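Local coordinates for possible substrate binding protein of ABC transporter system (Rhodopseudomonas palustris, PDB 3N0X) that probably binds branched-chain amino acids or related solutes and hands them to an ABC transporter for uptake, at residues Gly141-Ala145 with Leu196-Lys202; Thr181-Phe185 with Gly213-Leu219; Gly189-Phe193 with Met222-Tyr227. All blocks are in the same frame, centred on the assembly; numbering follows the deposited sequence. Where two conformers were deposited one is given.

Contact 1 (Gly141-Ala145 with Leu196-Lys202)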
ATOM      1  N   GLY A 141      16.104  -9.824 -21.424  1.00 20.58           N
ATOM      2  CA  GLY A 141      15.756  -9.060 -22.635  1.00 20.86           C
ATOM      3  C   GLY A 141      15.138  -7.681 -22.405  1.00 20.57           C
ATOM      4  O   GLY A 141      14.633  -7.051 -23.352  1.00 23.54           O
ATOM      5  N   VAL A 142      15.172  -7.224 -21.158  1.00 18.87           N
ATOM      6  CA  VAL A 142      14.647  -5.915 -20.781  1.00 16.78           C
ATOM      7  C   VAL A 142      15.763  -5.039 -20.195  1.00 17.56           C
ATOM      8  O   VAL A 142      16.554  -5.503 -19.368  1.00 16.41           O
ATOM      9  CB  VAL A 142      13.547  -6.066 -19.724  1.00 16.00           C
ATOM     10  CG1 VAL A 142      13.081  -4.698 -19.199  1.00 15.91           C
ATOM     11  CG2 VAL A 142      12.348  -6.869 -20.282  1.00 17.50           C
ATOM     12  N   THR A 143      15.806  -3.767 -20.630  1.00 16.69           N
ATOM     13  CA  THR A 143      16.694  -2.758 -20.054  1.00 16.38           C
ATOM     14  C   THR A 143      15.815  -1.640 -19.531  1.00 16.07           C
ATOM     15  O   THR A 143      14.907  -1.202 -20.236  1.00 14.76           O
ATOM     16  CB  THR A 143      17.689  -2.207 -21.092  1.00 17.67           C
ATOM     17  OG1 THR A 143      18.404  -3.332 -21.661  1.00 18.04           O
ATOM     18  CG2 THR A 143      18.704  -1.220 -20.449  1.00 17.98           C
ATOM     19  N   ILE A 144      16.124  -1.174 -18.311  1.00 15.35           N
ATOM     20  CA  ILE A 144      15.349  -0.190 -17.605  1.00 14.60           C
ATOM     21  C   ILE A 144      16.212   1.031 -17.272  1.00 14.69           C
ATOM     22  O   ILE A 144      17.397   0.915 -16.961  1.00 15.17           O
ATOM     23  CB  ILE A 144      14.762  -0.803 -16.320  1.00 15.07           C
ATOM     24  CG1 ILE A 144      13.724  -1.845 -16.741  1.00 20.04           C
ATOM     25  CG2 ILE A 144      14.102   0.263 -15.425  1.00 15.20           C
ATOM     26  CD1 ILE A 144      13.393  -2.816 -15.730  1.00 22.32           C
ATOM     27  N   ALA A 145      15.615   2.226 -17.391  1.00 13.35           N
ATOM     28  CA  ALA A 145      16.151   3.430 -16.791  1.00 11.44           C
ATOM     29  C   ALA A 145      15.110   3.926 -15.811  1.00 12.75           C
ATOM     30  O   ALA A 145      13.892   3.890 -16.110  1.00 12.56           O
ATOM     31  CB  ALA A 145      16.390   4.541 -17.850  1.00 12.15           C
ATOM     32  N   LEU A 196      18.711   4.708 -23.455  1.00 13.91           N
ATOM     33  CA  LEU A 196      18.059   3.497 -23.869  1.00 14.49           C
ATOM     34  C   LEU A 196      17.959   3.252 -25.383  1.00 15.70           C
ATOM     35  O   LEU A 196      17.794   2.105 -25.791  1.00 16.44           O
ATOM     36  CB  LEU A 196      16.655   3.482 -23.292  1.00 13.66           C
ATOM     37  CG  LEU A 196      16.510   3.354 -21.796  1.00 12.75           C
ATOM     38  CD1 LEU A 196      14.975   3.534 -21.461  1.00 15.53           C
ATOM     39  CD2 LEU A 196      17.057   2.029 -21.225  1.00 16.13           C
ATOM     40  N   LYS A 197      17.962   4.315 -26.182  1.00 15.46           N
ATOM     41  CA  LYS A 197      17.563   4.205 -27.574  1.00 16.43           C
ATOM     42  C   LYS A 197      18.365   3.232 -28.435  1.00 19.51           C
ATOM     43  O   LYS A 197      17.843   2.754 -29.441  1.00 20.31           O
ATOM     44  CB  LYS A 197      17.529   5.567 -28.255  1.00 16.37           C
ATOM     45  CG  LYS A 197      18.894   6.237 -28.392  1.00 16.33           C
ATOM     46  CD  LYS A 197      18.706   7.587 -28.991  1.00 23.15           C
ATOM     47  CE  LYS A 197      20.005   8.352 -29.021  1.00 24.45           C
ATOM     48  NZ  LYS A 197      19.725   9.749 -29.564  1.00 28.96           N
ATOM     49  N   ASP A 198      19.613   2.971 -28.066  1.00 17.49           N
ATOM     50  CA  ASP A 198      20.449   2.081 -28.868  1.00 17.91           C
ATOM     51  C   ASP A 198      20.521   0.660 -28.317  1.00 17.16           C
ATOM     52  O   ASP A 198      21.215  -0.173 -28.895  1.00 20.67           O
ATOM     53  CB  ASP A 198      21.850   2.664 -29.026  1.00 19.34           C
ATOM     54  CG  ASP A 198      21.871   3.911 -29.890  1.00 23.03           C
ATOM     55  OD1 ASP A 198      21.042   4.037 -30.835  1.00 22.43           O
ATOM     56  OD2 ASP A 198      22.737   4.788 -29.637  1.00 27.36           O
ATOM     57  N   LYS A 199      19.758   0.358 -27.268  1.00 16.44           N
ATOM     58  CA  LYS A 199      19.811  -0.958 -26.652  1.00 18.04           C
ATOM     59  C   LYS A 199      18.987  -1.938 -27.475  1.00 19.02           C
ATOM     60  O   LYS A 199      17.946  -1.568 -28.068  1.00 18.81           O
ATOM     61  CB  LYS A 199      19.206  -0.913 -25.238  1.00 17.92           C
ATOM     62  CG  LYS A 199      19.867   0.034 -24.243  1.00 22.67           C
ATOM     63  CD  LYS A 199      21.243  -0.365 -23.809  1.00 26.90           C
ATOM     64  CE  LYS A 199      21.831   0.719 -22.879  1.00 28.48           C
ATOM     65  NZ  LYS A 199      23.277   0.528 -22.593  1.00 28.81           N
ATOM     66  N   PRO A 200      19.420  -3.195 -27.512  1.00 19.89           N
ATOM     67  CA  PRO A 200      18.568  -4.188 -28.149  1.00 21.98           C
ATOM     68  C   PRO A 200      17.438  -4.579 -27.185  1.00 21.92           C
ATOM     69  O   PRO A 200      17.435  -4.125 -26.027  1.00 21.08           O
ATOM     70  CB  PRO A 200      19.508  -5.374 -28.323  1.00 23.82           C
ATOM     71  CG  PRO A 200      20.385  -5.307 -27.109  1.00 24.71           C
ATOM     72  CD  PRO A 200      20.561  -3.813 -26.814  1.00 21.85           C
ATOM     73  N   GLY A 201      16.483  -5.386 -27.637  1.00 22.91           N
ATOM     74  CA  GLY A 201      15.425  -5.868 -26.748  1.00 22.26           C
ATOM     75  C   GLY A 201      14.391  -4.817 -26.383  1.00 21.90           C
ATOM     76  O   GLY A 201      14.131  -3.878 -27.157  1.00 20.82           O
ATOM     77  N   LYS A 202      13.749  -5.011 -25.228  1.00 19.26           N
ATOM     78  CA  LYS A 202      12.730  -4.095 -24.757  1.00 18.67           C
ATOM     79  C   LYS A 202      13.358  -3.066 -23.843  1.00 17.40           C
ATOM     80  O   LYS A 202      14.239  -3.397 -23.047  1.00 17.85           O
ATOM     81  CB  LYS A 202      11.659  -4.872 -23.986  1.00 18.17           C
ATOM     82  CG  LYS A 202      10.475  -4.040 -23.504  1.00 22.35           C
ATOM     83  CD  LYS A 202       9.344  -4.868 -22.802  1.00 26.22           C
ATOM     84  CE  LYS A 202       8.570  -5.672 -23.811  1.00 31.40           C
ATOM     85  NZ  LYS A 202       7.313  -6.208 -23.186  1.00 32.70           N
TER
HETATM   86  O   HOH W   1      16.858  -4.527 -23.467  1.00 21.83           O
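Lys202 O draws in three groups. The backbone N of Thr143 donates to it over 2.9 Å with an N-H...O angle of 165°, Val142 CA adds a weaker CA-H...O contact at 3.4 Å, and a water also donates to it and to Pro200 O, though its two protons may be shared among further acceptors. A second backbone bond, Lys202 N to Gly141 O (2.9 Å), completes the parallel bridge between Val142 and Lys202, where strands 142-149 and 202-207 begin side by side. The same water meets Thr143 OG1 at 2.7 Å. Thr143 faces two ways: with chi1 at -55° its OG1 sits beside the backbone N and meets the water, while CG2, anti to that N, runs to Leu196 CD2 at 3.7 Å. These two side chains run antiparallel alongside each other. The other branch of Leu196, CD1, meets Ala145 CB at 4.0 Å, so the leucine bridges two residues on the same face of strand 142-149. A side chain at Gly201 would probably run into Gly141 O, and the positive phi there also suits glycine. The chemistry implies that the starting ends of two inner strands are set in register by two backbone bonds; water links the exposed loop carbonyls to Thr143, while methyl contacts join Leu196 to Thr143 and Ala145.

Contact 2 (Thr181-Phe185 with Gly213-Leu219)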
ATOM      1  N   THR A 181      10.465  19.284  -7.054  1.00 24.75           N
ATOM      2  CA  THR A 181       9.607  20.285  -7.658  1.00 27.07           C
ATOM      3  C   THR A 181       9.658  20.375  -9.187  1.00 25.85           C
ATOM      4  O   THR A 181       9.156  21.338  -9.784  1.00 25.08           O
ATOM      5  CB  THR A 181      10.051  21.688  -7.132  1.00 27.41           C
ATOM      6  OG1 THR A 181      11.461  21.885  -7.401  1.00 29.26           O
ATOM      7  CG2 THR A 181       9.784  21.774  -5.632  1.00 33.99           C
ATOM      8  N   THR A 182      10.302  19.410  -9.835  1.00 23.00           N
ATOM      9  CA  THR A 182      10.485  19.467 -11.290  1.00 22.74           C
ATOM     10  C   THR A 182       9.116  19.374 -11.982  1.00 22.24           C
ATOM     11  O   THR A 182       8.275  18.569 -11.593  1.00 26.09           O
ATOM     12  CB  THR A 182      11.405  18.315 -11.769  1.00 20.44           C
ATOM     13  OG1 THR A 182      12.732  18.499 -11.237  1.00 19.44           O
ATOM     14  CG2 THR A 182      11.481  18.284 -13.301  1.00 19.28           C
ATOM     15  N   THR A 183       8.915  20.245 -12.954  1.00 24.19           N
ATOM     16  CA  THR A 183       7.725  20.210 -13.800  1.00 26.06           C
ATOM     17  C   THR A 183       8.048  20.200 -15.297  1.00 27.47           C
ATOM     18  O   THR A 183       7.150  19.931 -16.107  1.00 28.33           O
ATOM     19  CB  THR A 183       6.807  21.423 -13.535  1.00 28.25           C
ATOM     20  OG1 THR A 183       7.554  22.614 -13.756  1.00 27.75           O
ATOM     21  CG2 THR A 183       6.258  21.381 -12.094  1.00 30.19           C
ATOM     22  N   ASP A 184       9.291  20.517 -15.661  1.00 26.92           N
ATOM     23  CA  ASP A 184       9.741  20.456 -17.041  1.00 27.95           C
ATOM     24  C   ASP A 184      10.716  19.297 -17.161  1.00 25.20           C
ATOM     25  O   ASP A 184      11.812  19.358 -16.601  1.00 24.64           O
ATOM     26  CB  ASP A 184      10.442  21.740 -17.458  1.00 28.84           C
ATOM     27  CG  ASP A 184      10.790  21.778 -18.949  1.00 34.90           C
ATOM     28  OD1 ASP A 184      11.161  20.745 -19.553  1.00 30.29           O
ATOM     29  OD2 ASP A 184      10.713  22.883 -19.540  1.00 43.64           O
ATOM     30  N   PHE A 185      10.308  18.289 -17.920  1.00 22.67           N
ATOM     31  CA  PHE A 185      11.072  17.021 -18.043  1.00 20.46           C
ATOM     32  C   PHE A 185      11.827  16.895 -19.340  1.00 21.55           C
ATOM     33  O   PHE A 185      12.310  15.808 -19.666  1.00 19.75           O
ATOM     34  CB  PHE A 185      10.146  15.823 -17.836  1.00 20.16           C
ATOM     35  CG  PHE A 185       9.602  15.751 -16.460  1.00 20.10           C
ATOM     36  CD1 PHE A 185       8.440  16.466 -16.122  1.00 22.28           C
ATOM     37  CD2 PHE A 185      10.269  15.052 -15.455  1.00 20.56           C
ATOM     38  CE1 PHE A 185       7.942  16.451 -14.842  1.00 22.62           C
ATOM     39  CE2 PHE A 185       9.755  15.041 -14.171  1.00 22.37           C
ATOM     40  CZ  PHE A 185       8.602  15.749 -13.859  1.00 20.55           C
ATOM     41  N   GLY A 213       3.266  17.147 -10.723  1.00 30.24           N
ATOM     42  CA  GLY A 213       4.362  17.256 -11.689  1.00 29.62           C
ATOM     43  C   GLY A 213       4.059  16.486 -12.969  1.00 28.07           C
ATOM     44  O   GLY A 213       4.536  16.843 -14.036  1.00 28.08           O
ATOM     45  N   ASP A 214       3.280  15.415 -12.839  1.00 29.43           N
ATOM     46  CA  ASP A 214       2.836  14.590 -13.968  0.50 28.39           C
ATOM     47  C   ASP A 214       3.960  14.153 -14.928  1.00 26.46           C
ATOM     48  O   ASP A 214       3.867  14.316 -16.153  1.00 25.04           O
ATOM     49  CB  ASP A 214       1.715  15.310 -14.732  0.50 29.25           C
ATOM     50  CG  ASP A 214       0.805  14.353 -15.477  0.50 32.51           C
ATOM     51  OD1 ASP A 214       0.949  13.107 -15.340  0.50 30.73           O
ATOM     52  OD2 ASP A 214      -0.064  14.865 -16.212  0.50 35.18           O
ATOM     53  N   PRO A 215       5.026  13.519 -14.375  1.00 23.94           N
ATOM     54  CA  PRO A 215       6.091  13.038 -15.275  1.00 21.21           C
ATOM     55  C   PRO A 215       5.608  12.029 -16.366  1.00 18.05           C
ATOM     56  O   PRO A 215       6.123  12.064 -17.460  1.00 18.28           O
ATOM     57  CB  PRO A 215       7.091  12.337 -14.322  1.00 20.14           C
ATOM     58  CG  PRO A 215       6.312  11.976 -13.199  1.00 22.28           C
ATOM     59  CD  PRO A 215       5.235  13.043 -13.004  1.00 23.40           C
ATOM     60  N   LEU A 216       4.628  11.188 -16.084  1.00 19.66           N
ATOM     61  CA  LEU A 216       4.238  10.163 -17.088  1.00 21.82           C
ATOM     62  C   LEU A 216       3.628  10.794 -18.334  1.00 24.24           C
ATOM     63  O   LEU A 216       3.987  10.427 -19.464  1.00 24.26           O
ATOM     64  CB  LEU A 216       3.313   9.099 -16.489  1.00 23.14           C
ATOM     65  CG  LEU A 216       3.955   7.893 -15.743  1.00 21.24           C
ATOM     66  CD1 LEU A 216       4.931   7.107 -16.627  1.00 22.77           C
ATOM     67  CD2 LEU A 216       4.642   8.318 -14.476  1.00 23.01           C
ATOM     68  N   THR A 217       2.729  11.763 -18.132  1.00 25.69           N
ATOM     69  CA  THR A 217       2.118  12.492 -19.241  1.00 27.95           C
ATOM     70  C   THR A 217       3.141  13.289 -20.032  1.00 26.51           C
ATOM     71  O   THR A 217       3.132  13.295 -21.256  1.00 25.81           O
ATOM     72  CB  THR A 217       1.077  13.535 -18.719  1.00 29.20           C
ATOM     73  OG1 THR A 217       0.104  12.870 -17.918  1.00 35.05           O
ATOM     74  CG2 THR A 217       0.423  14.242 -19.877  1.00 35.32           C
ATOM     75  N   LYS A 218       4.008  14.000 -19.320  1.00 25.78           N
ATOM     76  CA  LYS A 218       5.021  14.807 -19.942  1.00 24.69           C
ATOM     77  C   LYS A 218       6.075  14.020 -20.700  1.00 23.81           C
ATOM     78  O   LYS A 218       6.516  14.430 -21.772  1.00 23.20           O
ATOM     79  CB  LYS A 218       5.642  15.765 -18.916  1.00 27.89           C
ATOM     80  CG  LYS A 218       4.598  16.801 -18.428  1.00 28.25           C
ATOM     81  CD  LYS A 218       5.106  17.613 -17.272  1.00 33.19           C
ATOM     82  CE  LYS A 218       4.100  18.738 -16.888  1.00 36.50           C
ATOM     83  NZ  LYS A 218       4.368  19.223 -15.503  1.00 34.00           N
ATOM     84  N   LEU A 219       6.437  12.847 -20.197  1.00 20.75           N
ATOM     85  CA  LEU A 219       7.333  11.975 -20.959  1.00 19.67           C
ATOM     86  C   LEU A 219       6.594  11.392 -22.190  1.00 18.06           C
ATOM     87  O   LEU A 219       7.179  11.338 -23.273  1.00 19.58           O
ATOM     88  CB  LEU A 219       7.868  10.816 -20.101  1.00 17.65           C
ATOM     89  CG  LEU A 219       8.887  11.205 -19.041  1.00 15.91           C
ATOM     90  CD1 LEU A 219       9.144  10.031 -18.095  1.00 18.13           C
ATOM     91  CD2 LEU A 219      10.170  11.737 -19.701  1.00 16.46           C
TER
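The N-terminal turn of helix 215-221 meets the loop 181-185 that leads into helix 186-196, Lys218 reaching Thr183 and Pro215 packing on Phe185, both segments in the parallel-sheet lobe of this periplasmic binding protein. Lys218 spans the gap with a side chain extended beyond CG, and its NZ donates to two carbonyls, one in each segment. Thr183 O receives it at 2.9 Å in the carbonyl plane, on a lone pair (C=O...N angle 127°). Gly213 O receives it at 2.8 Å from above the carbonyl plane, off the lone pairs. Next to this pair of bonds lies the Phe185 ring, flanked on both faces: Pro215 CB stands over one, 4.0 Å from the centroid and 25° off the ring normal, a CH-pi contact, and Thr182 CG2 over the other. At the rim, near the ring plane, are Lys218 CD, 3.7 Å from Phe185 CD1, and Gly213 O, 3.5 Å from Phe185 CE1. The lysine chain crosses the phenylalanine at about a right angle, with CD and CB against Phe185 CD1. Trp209 meets the same ring edge-to-face. Were Lys218 cut back to an alanine, the carbonyls of Thr183 and Gly213 would probably lose their common donor and the CD1 edge of Phe185 its cover. Taken together, the geometry implies that one amino group ties the carbonyls of two loop residues, Thr183 and Gly213, while the buried aromatic beside it supplies the apolar contact.

Contact 3 (Gly189-Phe193 with Met222-Tyr227)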
ATOM      1  N   GLY A 189      14.236  13.833 -19.754  1.00 18.63           N
ATOM      2  CA  GLY A 189      13.582  12.932 -20.703  1.00 18.58           C
ATOM      3  C   GLY A 189      14.553  12.541 -21.796  1.00 18.21           C
ATOM      4  O   GLY A 189      14.683  11.362 -22.124  1.00 17.39           O
ATOM      5  N   GLN A 190      15.239  13.527 -22.357  1.00 17.63           N
ATOM      6  CA  GLN A 190      16.224  13.258 -23.394  1.00 18.56           C
ATOM      7  C   GLN A 190      17.388  12.394 -22.891  1.00 19.26           C
ATOM      8  O   GLN A 190      17.836  11.490 -23.602  1.00 19.49           O
ATOM      9  CB  GLN A 190      16.704  14.537 -24.089  1.00 20.31           C
ATOM     10  CG  GLN A 190      17.358  14.214 -25.424  1.00 23.90           C
ATOM     11  CD  GLN A 190      16.389  13.606 -26.444  1.00 24.20           C
ATOM     12  OE1 GLN A 190      15.291  14.110 -26.661  1.00 29.92           O
ATOM     13  NE2 GLN A 190      16.797  12.488 -27.052  1.00 27.04           N
ATOM     14  N   ARG A 191      17.838  12.625 -21.657  1.00 17.93           N
ATOM     15  CA  ARG A 191      18.897  11.783 -21.094  1.00 18.33           C
ATOM     16  C   ARG A 191      18.427  10.340 -20.985  1.00 17.56           C
ATOM     17  O   ARG A 191      19.180   9.396 -21.279  1.00 18.25           O
ATOM     18  CB  ARG A 191      19.380  12.299 -19.733  1.00 18.67           C
ATOM     19  CG  ARG A 191      20.056  13.689 -19.821  1.00 21.19           C
ATOM     20  CD  ARG A 191      20.888  13.961 -18.584  1.00 24.18           C
ATOM     21  NE  ARG A 191      20.113  14.040 -17.346  1.00 21.28           N
ATOM     22  CZ  ARG A 191      19.506  15.144 -16.909  1.00 22.03           C
ATOM     23  NH1 ARG A 191      19.553  16.256 -17.639  1.00 23.27           N
ATOM     24  NH2 ARG A 191      18.834  15.140 -15.761  1.00 23.40           N
ATOM     25  N   LEU A 192      17.195  10.161 -20.520  1.00 15.32           N
ATOM     26  CA  LEU A 192      16.623   8.819 -20.402  1.00 13.60           C
ATOM     27  C   LEU A 192      16.492   8.154 -21.760  1.00 14.89           C
ATOM     28  O   LEU A 192      16.860   6.986 -21.938  1.00 15.97           O
ATOM     29  CB  LEU A 192      15.265   8.886 -19.682  1.00 14.00           C
ATOM     30  CG  LEU A 192      15.303   9.286 -18.204  1.00 13.32           C
ATOM     31  CD1 LEU A 192      13.921   9.732 -17.767  1.00 15.11           C
ATOM     32  CD2 LEU A 192      15.797   8.133 -17.318  1.00 15.99           C
ATOM     33  N   PHE A 193      15.983   8.894 -22.731  1.00 15.18           N
ATOM     34  CA  PHE A 193      15.851   8.338 -24.083  1.00 16.49           C
ATOM     35  C   PHE A 193      17.222   7.993 -24.649  1.00 17.41           C
ATOM     36  O   PHE A 193      17.410   6.904 -25.227  1.00 17.30           O
ATOM     37  CB  PHE A 193      15.179   9.323 -25.041  1.00 17.67           C
ATOM     38  CG  PHE A 193      13.778   9.680 -24.696  1.00 17.55           C
ATOM     39  CD1 PHE A 193      13.010   8.934 -23.839  1.00 16.08           C
ATOM     40  CD2 PHE A 193      13.199  10.795 -25.282  1.00 19.04           C
ATOM     41  CE1 PHE A 193      11.715   9.281 -23.550  1.00 20.00           C
ATOM     42  CE2 PHE A 193      11.890  11.142 -24.985  1.00 22.38           C
ATOM     43  CZ  PHE A 193      11.150  10.387 -24.133  1.00 23.24           C
HETATM   44  N   MSE A 222       6.536  13.476 -25.200  1.00 23.22           N
HETATM   45  CA  MSE A 222       7.789  13.481 -25.970  1.00 22.08           C
HETATM   46  C   MSE A 222       7.939  12.261 -26.899  1.00 20.99           C
HETATM   47  O   MSE A 222       8.930  12.151 -27.577  1.00 22.60           O
HETATM   48  CB  MSE A 222       9.010  13.560 -25.035  1.00 24.55           C
HETATM   49  CG  MSE A 222       9.039  14.860 -24.230  1.00 24.18           C
HETATM   50 SE   MSE A 222      10.332  14.794 -22.738  0.75 25.69          SE
HETATM   51  CE  MSE A 222      11.833  14.856 -23.687  1.00 20.86           C
ATOM     52  N   ASP A 223       6.956  11.365 -26.894  1.00 21.24           N
ATOM     53  CA  ASP A 223       6.879  10.252 -27.852  1.00 20.71           C
ATOM     54  C   ASP A 223       8.021   9.258 -27.712  1.00 19.28           C
ATOM     55  O   ASP A 223       8.812   9.083 -28.630  1.00 18.60           O
ATOM     56  CB  ASP A 223       6.853  10.830 -29.295  1.00 19.82           C
ATOM     57  CG  ASP A 223       6.443   9.787 -30.358  1.00 25.43           C
ATOM     58  OD1 ASP A 223       6.016   8.692 -29.951  1.00 24.86           O
ATOM     59  OD2 ASP A 223       6.547  10.059 -31.591  1.00 21.56           O
ATOM     60  N   PRO A 224       8.085   8.580 -26.555  1.00 18.66           N
ATOM     61  CA  PRO A 224       9.116   7.562 -26.353  1.00 19.02           C
ATOM     62  C   PRO A 224       9.058   6.392 -27.336  1.00 18.12           C
ATOM     63  O   PRO A 224      10.102   5.771 -27.604  1.00 17.19           O
ATOM     64  CB  PRO A 224       8.873   7.074 -24.915  1.00 19.11           C
ATOM     65  CG  PRO A 224       7.482   7.458 -24.615  1.00 21.40           C
ATOM     66  CD  PRO A 224       7.159   8.691 -25.430  1.00 19.65           C
ATOM     67  N   LYS A 225       7.873   6.099 -27.873  1.00 18.20           N
ATOM     68  CA  LYS A 225       7.727   5.006 -28.822  1.00 19.06           C
ATOM     69  C   LYS A 225       8.599   5.188 -30.055  1.00 18.97           C
ATOM     70  O   LYS A 225       9.017   4.190 -30.661  1.00 21.14           O
ATOM     71  CB  LYS A 225       6.261   4.789 -29.216  1.00 20.21           C
ATOM     72  CG  LYS A 225       5.997   3.550 -30.091  1.00 28.36           C
ATOM     73  N   ARG A 226       8.933   6.432 -30.415  1.00 18.66           N
ATOM     74  CA  ARG A 226       9.791   6.641 -31.580  0.60 19.48           C
ATOM     75  C   ARG A 226      11.206   6.082 -31.373  1.00 21.05           C
ATOM     76  O   ARG A 226      11.928   5.801 -32.341  1.00 20.95           O
ATOM     77  CB  ARG A 226       9.834   8.111 -31.969  0.60 21.72           C
ATOM     78  CG  ARG A 226      10.619   8.937 -31.036  0.60 20.42           C
ATOM     79  CD  ARG A 226      10.388  10.416 -31.245  0.60 23.83           C
ATOM     80  NE  ARG A 226      10.703  11.163 -30.031  0.60 23.87           N
ATOM     81  CZ  ARG A 226      11.771  11.954 -29.849  0.60 32.63           C
ATOM     82  NH1 ARG A 226      12.690  12.127 -30.809  0.60 32.32           N
ATOM     83  NH2 ARG A 226      11.920  12.585 -28.678  0.60 34.01           N
ATOM     84  N   TYR A 227      11.591   5.883 -30.109  1.00 20.42           N
ATOM     85  CA  TYR A 227      12.859   5.229 -29.778  1.00 20.16           C
ATOM     86  C   TYR A 227      12.682   3.773 -29.360  1.00 19.83           C
ATOM     87  O   TYR A 227      13.638   3.142 -28.913  1.00 20.09           O
ATOM     88  CB  TYR A 227      13.501   5.930 -28.607  1.00 20.88           C
ATOM     89  CG  TYR A 227      13.927   7.331 -28.893  1.00 23.08           C
ATOM     90  CD1 TYR A 227      14.948   7.577 -29.777  1.00 28.06           C
ATOM     91  CD2 TYR A 227      13.345   8.392 -28.248  1.00 21.93           C
ATOM     92  CE1 TYR A 227      15.380   8.860 -30.029  1.00 29.67           C
ATOM     93  CE2 TYR A 227      13.792   9.675 -28.474  1.00 29.96           C
ATOM     94  CZ  TYR A 227      14.807   9.886 -29.378  1.00 27.66           C
ATOM     95  OH  TYR A 227      15.238  11.167 -29.620  1.00 35.85           O
TER
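Phe193, on the helix 186-196 that forms the crossover between parallel strands 171-178 and 202-207 in a beta-alpha-beta unit, inserts its ring among Met222, Pro224 and Tyr227. Its side chain crosses that of Tyr227 at about a right angle, and the two rings form an oblique pair, planes at 43° and centroids 5.3 Å apart. The closest carbons of this pair are Phe193 CD2 and Tyr227 CE2, at 3.4 Å. Pro224 CB comes to Phe193 CE1 at 3.8 Å from an oblique direction, whereas Met222 CB lies at the ring edge, in its plane. Met222, present as selenomethionine, makes an oblique Met-aromatic contact, SE standing 5.5 Å from the centroid and 53° off the normal. A bend at chi3 turns its CE back against Phe193 CE2 and the backbone N of Gln190. Farther out, Gln190 NE2 donates to Tyr227 OH at 3.3 Å, a long but straight bond lying in the amide plane, which is itself turned 72° from the tyrosine ring; the same nitrogen also bonds Asp194. A side chain at Gly189 would probably collide with the selenium; as it is, Gly189 CA lies 4.0 Å from Met222 CE.

Overall arrangement
All three contacts lie in the lobe built on the four-stranded parallel sheet, and each combines buried with exposed residues. Contact 1 is the one made within the sheet, by backbone bonds and water at the start of two strands; contacts 2 and 3 join helix 186-196 and its entry loop to helix 215-221 and the loop after it, relying on side chains. Contact 2 couples a buried phenylalanine to a lysine clamp, contact 3 is mainly aromatic and apolar with one hydrogen bond from the Gln190 amide to Tyr227 OH. Contact 3 touches both others, through Ala145 with Leu192 and through Leu219 with Gly189, whereas contacts 1 and 2 stay about 8 Å apart at their nearest atoms.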